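Local coordinates for Asp/Glu-specific dipeptidyl-peptidase (Flavobacterium psychrophilum, PDB 5JXF), which removes dipeptides from the N-terminus of oligopeptides, acting as a serine peptidase of family S46 strictly specific for aspartate or glutamate at the P1 position, at residues Met49-Met54 / Lys60-Asp65. Sequence-based numbering, arbitrary orientation.
Sequences MNETEM and KISADD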
loop_
_atom_site.group_PDB
_atom_site.type_symbol
_atom_site.label_atom_id
_atom_site.label_comp_id
_atom_site.label_asym_id
_atom_site.label_seq_id
_atom_site.Cartn_x
_atom_site.Cartn_y
_atom_site.Cartn_z
ATOM N N MET A 49 10.311 38.082 11.702
ATOM C CA MET A 49 9.218 37.147 11.471
ATOM C C MET A 49 9.607 35.702 11.779
ATOM O O MET A 49 8.954 35.029 12.579
ATOM C CB MET A 49 8.736 37.262 10.023
ATOM C CG MET A 49 7.799 36.137 9.605
ATOM S SD MET A 49 7.655 35.979 7.819
ATOM C CE MET A 49 9.377 36.076 7.318
ATOM N N ASN A 50 10.684 35.242 11.156
ATOM C CA ASN A 50 11.162 33.874 11.323
ATOM C C ASN A 50 11.430 33.462 12.768
ATOM O O ASN A 50 10.929 32.429 13.244
ATOM C CB ASN A 50 12.425 33.682 10.495
ATOM C CG ASN A 50 12.139 33.693 9.021
ATOM O OD1 ASN A 50 12.819 34.359 8.252
ATOM N ND2 ASN A 50 11.121 32.954 8.617
ATOM N N GLU A 51 12.210 34.278 13.463
ATOM C CA GLU A 51 12.589 33.987 14.848
ATOM C C GLU A 51 11.379 33.913 15.785
ATOM O O GLU A 51 11.299 33.018 16.624
ATOM C CB GLU A 51 13.583 35.040 15.356
ATOM C CG GLU A 51 14.230 34.686 16.681
ATOM C CD GLU A 51 15.408 35.589 17.015
ATOM O OE1 GLU A 51 15.686 36.525 16.228
ATOM O OE2 GLU A 51 16.054 35.349 18.057
ATOM N N THR A 52 10.458 34.864 15.652
ATOM C CA THR A 52 9.176 34.806 16.354
ATOM C C THR A 52 8.493 33.464 16.106
ATOM O O THR A 52 8.112 32.783 17.060
ATOM C CB THR A 52 8.235 35.949 15.933
ATOM O OG1 THR A 52 8.813 37.199 16.312
ATOM C CG2 THR A 52 6.891 35.821 16.620
ATOM N N GLU A 53 8.374 33.068 14.840
ATOM C CA GLU A 53 7.747 31.788 14.508
ATOM C C GLU A 53 8.459 30.592 15.144
ATOM O O GLU A 53 7.809 29.650 15.613
ATOM C CB GLU A 53 7.690 31.588 12.994
ATOM C CG GLU A 53 6.681 32.463 12.271
ATOM C CD GLU A 53 6.539 32.096 10.800
ATOM O OE1 GLU A 53 7.199 31.132 10.356
ATOM O OE2 GLU A 53 5.757 32.763 10.087
ATOM N N MET A 54 9.787 30.624 15.177
ATOM C CA MET A 54 10.533 29.495 15.717
ATOM C C MET A 54 10.367 29.384 17.244
ATOM O O MET A 54 10.111 28.282 17.763
ATOM C CB MET A 54 12.011 29.589 15.330
ATOM C CG MET A 54 12.262 29.720 13.827
ATOM S SD MET A 54 14.007 29.909 13.371
ATOM C CE MET A 54 13.868 30.878 11.904
ATOM N N LYS A 60 14.682 27.535 21.641
ATOM C CA LYS A 60 15.215 28.162 22.837
ATOM C C LYS A 60 16.425 29.019 22.481
ATOM O O LYS A 60 16.635 30.063 23.089
ATOM C CB LYS A 60 15.578 27.103 23.878
ATOM C CG LYS A 60 14.342 26.342 24.429
ATOM C CD LYS A 60 13.289 27.322 24.917
ATOM C CE LYS A 60 12.073 26.607 25.513
ATOM N NZ LYS A 60 10.896 27.518 25.594
ATOM N N ILE A 61 17.197 28.588 21.487
ATOM C CA ILE A 61 18.310 29.389 20.969
ATOM C C ILE A 61 17.824 30.534 20.097
ATOM O O ILE A 61 16.624 30.685 19.850
ATOM C CB ILE A 61 19.307 28.559 20.134
ATOM C CG1 ILE A 61 18.591 27.896 18.955
ATOM C CG2 ILE A 61 20.070 27.562 21.001
ATOM C CD1 ILE A 61 19.532 27.263 17.947
ATOM N N SER A 62 18.771 31.327 19.605
ATOM C CA SER A 62 18.435 32.565 18.905
ATOM C C SER A 62 19.016 32.629 17.498
ATOM O O SER A 62 19.841 31.797 17.121
ATOM C CB SER A 62 18.924 33.771 19.710
ATOM O OG SER A 62 18.070 34.003 20.808
ATOM N N ALA A 63 18.572 33.622 16.736
ATOM C CA ALA A 63 19.093 33.866 15.393
ATOM C C ALA A 63 20.631 33.938 15.381
ATOM O O ALA A 63 21.283 33.332 14.526
ATOM C CB ALA A 63 18.497 35.134 14.829
ATOM N N ASP A 64 21.206 34.637 16.348
ATOM C CA ASP A 64 22.661 34.791 16.388
ATOM C C ASP A 64 23.400 33.482 16.665
ATOM O O ASP A 64 24.583 33.369 16.344
ATOM C CB ASP A 64 23.072 35.836 17.430
ATOM C CG ASP A 64 23.263 37.220 16.826
ATOM O OD1 ASP A 64 24.260 37.429 16.094
ATOM O OD2 ASP A 64 22.410 38.099 17.080
ATOM N N ASP A 65 22.713 32.505 17.264
ATOM C CA ASP A 65 23.269 31.166 17.441
ATOM C C ASP A 65 23.319 30.393 16.127
ATOM O O ASP A 65 24.121 29.473 15.962
ATOM C CB ASP A 65 22.447 30.347 18.452
ATOM C CG ASP A 65 22.521 30.897 19.865
ATOM O OD1 ASP A 65 23.620 30.881 20.450
ATOM O OD2 ASP A 65 21.471 31.297 20.414
#
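Glu51 reaches from the helix 49-57 to Ser62 and Ala63, where the chain turns into the short, weakly bonded helical turn that follows; these are two consecutive helices joined by a short connection near the N-terminus of this S46 peptidase, at its surface, away from the active site and the dipeptide pocket. Between 49-54 and 60-65 themselves there is one hydrogen bond, and it is weak: Ala63 N donates to Glu51 OE2 over 3.3 Å. The N-H points almost straight at the oxygen, at 172°, but the bond is long. The glutamate gets there fully stretched, with CG anti to the backbone N (chi1 -169°) and the chain extended beyond it, which spans a gap of 6.5 Å between the CA atoms of Glu51 and Ala63.

The other approaches to this carboxylate are not hydrogen bonds. Glu51 OE1 is in van der Waals contact with Ala63 CB at 3.4 Å, so the two oxygens divide between the methyl and the amide of one residue. Ser62 flanks the OE2 side, its OG 3.7 Å from Glu51 OE2.

Lys55 NZ, further along the first helix, adds a second link by bonding to Ile61 O. Asn50 and Glu53 both bond to Tyr589 OH, and Glu53 also forms a salt bridge with Arg576; backbone bonds of Lys60 with Ala669 and Asp65 with Leu74 anchor 60-65.

Within 60-65, Asp65 N donates to Ser62 O at 3.0 Å, and Ser62 N returns a bond of 2.8 Å to Asp65 OD2, meeting the anti lone pair of that oxygen.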